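Local coordinates for protein predicted protease of the collagenase family (Methanopyrus kandleri, PDB 5D88) that is probably a peptidase of the U32 family, built on a TIM barrel, and binds a zinc ion, at residues A144-T147 and P148-W152; I162-P166 and A167-N171. All coordinates share one frame; numbering follows the deposited sequence.

Contacts 1 and 2 sit side by side, their centres about 10 Å apart, in two successive connections that lead from a strand of the TIM barrel to the next helix. Contact 1 starts helix 148-157; contact 2 follows strand 161-163, on the way to helix 172-181. They are sewn together by a backbone hydrogen bond between Val145 and Asp165 and by Val145 and Ala151 packing on Ile162. Contact 1 is only partly buried; its lysine meets two waters on its own chain and reaches the second subunit directly. Contact 2 is buried, no other chain of the assembly touches it, and its chemistry is tight backbone turns, an aspartate carboxylate tied to main chain, and an asparagine amide bonded to the neighbouring strand.

Contact 1: residues A144-T147 and P148-W152; sequences AVDT and PEKAW
The side chains of Thr147 and Lys150 meet at a slant at the start of helix 148-157, with the threonine hydroxyl set against the root of the lysine. OG1 lies between the backbone N and the carbonyl carbon of its own residue (chi1 63°), which points it at the first turn, where Lys150 N donates to Thr147 OG1 at 3.1 Å in a nearly straight bond (166°). The same hydroxyl rests on the lysine's CB and CG. Thr147 also serves the helix with its carbonyl: Ala151 N reaches Thr147 O at 3.1 Å.

Beyond CG the lysine runs out extended, back along the loop, and its CD passes 3.8 Å from Asp146 OD1. The charges do not meet directly, since Lys150 NZ stays 4.3 Å from Asp146 OD1. Two waters accept from NZ; one donates to Asp146 OD1, the other to Ala144 O and, weakly, to Asp146 OD2. NZ has a third partner, the carbonyl of Phe195 of the second subunit, so the residue whose N-H is capped also reaches the second subunit.

On another flank Val145 CG1 packs against Ala151 CB at 3.9 Å, and both lean on Ile162 of the neighbouring strand. Together these features make a threonine N-cap, with a proline in the first helical turn, closing the loop between a barrel strand and its helix.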
loop_
_atom_site.group_PDB
_atom_site.type_symbol
_atom_site.label_atom_id
_atom_site.label_comp_id
_atom_site.label_asym_id
_atom_site.label_seq_id
_atom_site.Cartn_x
_atom_site.Cartn_y
_atom_site.Cartn_z
ATOM N N ALA A 144 4.819 4.040 -5.983
ATOM C CA ALA A 144 6.038 4.066 -5.162
ATOM C C ALA A 144 7.212 3.328 -5.816
ATOM O O ALA A 144 7.963 2.619 -5.149
ATOM C CB ALA A 144 5.771 3.503 -3.769
ATOM N N VAL A 145 7.405 3.531 -7.116
ATOM C CA VAL A 145 8.532 2.928 -7.821
ATOM C C VAL A 145 9.804 3.675 -7.423
ATOM O O VAL A 145 10.011 4.828 -7.808
ATOM C CB VAL A 145 8.335 2.949 -9.338
ATOM C CG1 VAL A 145 9.576 2.403 -10.026
ATOM C CG2 VAL A 145 7.118 2.115 -9.733
ATOM N N ASP A 146 10.672 3.017 -6.673
ATOM C CA ASP A 146 11.855 3.696 -6.166
ATOM C C ASP A 146 13.126 2.902 -6.392
ATOM O O ASP A 146 14.184 3.284 -5.863
ATOM C CB ASP A 146 11.687 4.022 -4.680
ATOM C CG ASP A 146 11.386 2.800 -3.826
ATOM O OD1 ASP A 146 11.262 1.683 -4.370
ATOM O OD2 ASP A 146 11.252 2.974 -2.588
ATOM N N THR A 147 13.061 1.821 -7.164
ATOM C CA THR A 147 14.210 0.963 -7.371
ATOM C C THR A 147 14.241 0.523 -8.825
ATOM O O THR A 147 13.201 0.478 -9.493
ATOM C CB THR A 147 14.180 -0.298 -6.499
ATOM O OG1 THR A 147 13.056 -1.088 -6.865
ATOM C CG2 THR A 147 14.102 0.017 -5.031
ATOM N N PRO A 148 15.421 0.173 -9.334
ATOM C CA PRO A 148 15.478 -0.423 -10.678
ATOM C C PRO A 148 14.624 -1.669 -10.820
ATOM O O PRO A 148 14.004 -1.869 -11.868
ATOM C CB PRO A 148 16.964 -0.751 -10.841
ATOM C CG PRO A 148 17.665 0.189 -9.920
ATOM C CD PRO A 148 16.760 0.300 -8.733
ATOM N N GLU A 149 14.599 -2.514 -9.784
ATOM C CA GLU A 149 13.814 -3.744 -9.816
ATOM C C GLU A 149 12.336 -3.449 -10.033
ATOM O O GLU A 149 11.683 -4.062 -10.882
ATOM C CB GLU A 149 14.008 -4.526 -8.513
ATOM C CG GLU A 149 15.403 -5.141 -8.319
ATOM C CD GLU A 149 16.522 -4.133 -8.026
ATOM O OE1 GLU A 149 16.292 -3.081 -7.386
ATOM O OE2 GLU A 149 17.666 -4.418 -8.442
ATOM N N LYS A 150 11.781 -2.530 -9.243
ATOM C CA LYS A 150 10.371 -2.186 -9.374
ATOM C C LYS A 150 10.084 -1.583 -10.737
ATOM O O LYS A 150 9.065 -1.896 -11.364
ATOM C CB LYS A 150 9.952 -1.225 -8.267
ATOM C CG LYS A 150 9.723 -1.912 -6.952
ATOM C CD LYS A 150 9.060 -0.997 -5.914
ATOM C CE LYS A 150 8.475 -1.860 -4.776
ATOM N NZ LYS A 150 8.071 -1.119 -3.561
ATOM N N ALA A 151 10.965 -0.707 -11.209
ATOM C CA ALA A 151 10.773 -0.123 -12.529
ATOM C C ALA A 151 10.762 -1.199 -13.598
ATOM O O ALA A 151 9.933 -1.171 -14.514
ATOM C CB ALA A 151 11.876 0.892 -12.809
ATOM N N TRP A 152 11.677 -2.157 -13.499
ATOM C CA TRP A 152 11.787 -3.184 -14.533
ATOM C C TRP A 152 10.519 -4.034 -14.607
ATOM O O TRP A 152 10.055 -4.382 -15.700
ATOM C CB TRP A 152 13.023 -4.049 -14.266
ATOM C CG TRP A 152 13.273 -5.059 -15.344
ATOM C CD1 TRP A 152 13.975 -4.870 -16.506
ATOM C CD2 TRP A 152 12.804 -6.407 -15.379
ATOM N NE1 TRP A 152 13.976 -6.022 -17.245
ATOM C CE2 TRP A 152 13.260 -6.976 -16.577
ATOM C CE3 TRP A 152 12.049 -7.189 -14.510
ATOM C CZ2 TRP A 152 12.987 -8.295 -16.926
ATOM C CZ3 TRP A 152 11.775 -8.498 -14.865
ATOM C CH2 TRP A 152 12.247 -9.036 -16.058
HETATM O O HOH W 1 8.509 1.431 -2.608
HETATM O O HOH W 2 11.010 -0.786 -3.165
#

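Contact 2: residues I162-P166 and A167-N171; sequences ITVDP and ALNSN
Asp165 reaches forward over Pro166 to hold the backbone of Ala167. From CB, the side chain leaves with CG anti to the backbone N (chi1 -179°), swinging the carboxylate alongside the chain that follows; CG comes within 3.9 Å of Ala167 N. At the tip, OD2 accepts from Ala167 N at 3.0 Å, the N-H arriving from above the carboxylate plane, and the methyl CB of Ala167 lies beside it, 3.2 Å from OD2. OD2 also bonds the hydroxyl of Thr194, while OD1 takes the backbone N of Phe195, so the carboxylate is fixed in its rotation by three partners. With an alanine here, Ala167 N, Thr194 OG1 and Phe195 N would probably all lose their mate, and the turn its tie to the 194-195 loop.

The backbone repeats the grip: Leu168 N donates to Asp165 O at 2.9 Å, and Asn169 N then reaches Pro166 O from above the carbonyl plane. Asn169 folds its amide back onto Pro166, OD1 resting 3.5 Å from the proline CA; a water ties OD1 to Val164 O, and ND2 is bonded to Ala189 O. Val164 CG2 packs on Leu168 CB at 4.0 Å. An Asx turn at an Asp-Pro step, leading into a short 3-10 segment, thus carries the chain off the end of a TIM-barrel strand.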
loop_
_atom_site.group_PDB
_atom_site.type_symbol
_atom_site.label_atom_id
_atom_site.label_comp_id
_atom_site.label_asym_id
_atom_site.label_seq_id
_atom_site.Cartn_x
_atom_site.Cartn_y
_atom_site.Cartn_z
ATOM N N ILE A 162 7.205 5.803 -16.445
ATOM C CA ILE A 162 7.187 5.514 -15.018
ATOM C C ILE A 162 7.465 6.801 -14.264
ATOM O O ILE A 162 8.474 7.468 -14.513
ATOM C CB ILE A 162 8.191 4.422 -14.639
ATOM C CG1 ILE A 162 7.749 3.090 -15.263
ATOM C CG2 ILE A 162 8.249 4.279 -13.124
ATOM C CD1 ILE A 162 8.704 1.937 -15.051
ATOM N N THR A 163 6.558 7.157 -13.366
ATOM C CA THR A 163 6.758 8.263 -12.441
ATOM C C THR A 163 7.480 7.703 -11.220
ATOM O O THR A 163 6.987 6.762 -10.584
ATOM C CB THR A 163 5.423 8.892 -12.025
ATOM O OG1 THR A 163 4.596 9.117 -13.165
ATOM C CG2 THR A 163 5.654 10.213 -11.359
ATOM N N VAL A 164 8.665 8.226 -10.927
ATOM C CA VAL A 164 9.393 7.724 -9.768
ATOM C C VAL A 164 8.726 8.210 -8.485
ATOM O O VAL A 164 8.023 9.232 -8.446
ATOM C CB VAL A 164 10.870 8.145 -9.797
ATOM C CG1 VAL A 164 11.566 7.633 -11.052
ATOM C CG2 VAL A 164 11.000 9.672 -9.654
ATOM N N ASP A 165 8.967 7.475 -7.406
ATOM C CA ASP A 165 8.579 7.994 -6.112
ATOM C C ASP A 165 9.255 9.350 -5.899
ATOM O O ASP A 165 10.444 9.513 -6.215
ATOM C CB ASP A 165 8.953 7.042 -4.979
ATOM C CG ASP A 165 8.528 7.588 -3.624
ATOM O OD1 ASP A 165 7.353 7.408 -3.250
ATOM O OD2 ASP A 165 9.343 8.239 -2.953
ATOM N N PRO A 166 8.532 10.342 -5.380
ATOM C CA PRO A 166 9.100 11.698 -5.272
ATOM C C PRO A 166 10.376 11.789 -4.443
ATOM O O PRO A 166 11.128 12.774 -4.580
ATOM C CB PRO A 166 7.957 12.497 -4.631
ATOM C CG PRO A 166 6.765 11.813 -5.034
ATOM C CD PRO A 166 7.086 10.344 -5.110
ATOM N N ALA A 167 10.661 10.803 -3.590
ATOM C CA ALA A 167 11.919 10.832 -2.853
ATOM C C ALA A 167 13.124 10.815 -3.781
ATOM O O ALA A 167 14.207 11.237 -3.367
ATOM C CB ALA A 167 12.002 9.661 -1.868
ATOM N N LEU A 168 12.958 10.380 -5.027
ATOM C CA LEU A 168 14.058 10.310 -5.987
ATOM C C LEU A 168 14.195 11.557 -6.851
ATOM O O LEU A 168 15.057 11.586 -7.738
ATOM C CB LEU A 168 13.871 9.098 -6.895
ATOM C CG LEU A 168 14.345 7.763 -6.327
ATOM C CD1 LEU A 168 13.566 7.396 -5.089
ATOM C CD2 LEU A 168 14.207 6.672 -7.367
ATOM N N ASN A 169 13.387 12.587 -6.604
ATOM C CA ASN A 169 13.277 13.701 -7.533
ATOM C C ASN A 169 14.575 14.476 -7.690
ATOM O O ASN A 169 14.738 15.168 -8.698
ATOM C CB ASN A 169 12.190 14.659 -7.069
ATOM C CG ASN A 169 10.817 14.197 -7.442
ATOM O OD1 ASN A 169 10.651 13.128 -8.035
ATOM N ND2 ASN A 169 9.806 15.005 -7.108
ATOM N N SER A 170 15.488 14.404 -6.720
ATOM C CA SER A 170 16.776 15.081 -6.837
ATOM C C SER A 170 17.939 14.108 -6.732
ATOM O O SER A 170 19.072 14.531 -6.481
ATOM C CB SER A 170 16.934 16.173 -5.768
ATOM O OG SER A 170 16.042 17.249 -5.965
ATOM N N ASN A 171 17.696 12.821 -6.929
ATOM C CA ASN A 171 18.679 11.789 -6.624
ATOM C C ASN A 171 19.262 11.270 -7.937
ATOM O O ASN A 171 18.720 10.354 -8.556
ATOM C CB ASN A 171 18.046 10.670 -5.799
ATOM C CG ASN A 171 19.086 9.758 -5.177
ATOM O OD1 ASN A 171 20.131 9.513 -5.766
ATOM N ND2 ASN A 171 18.802 9.250 -3.990
HETATM O O HOH W 3 8.266 12.007 -8.676
#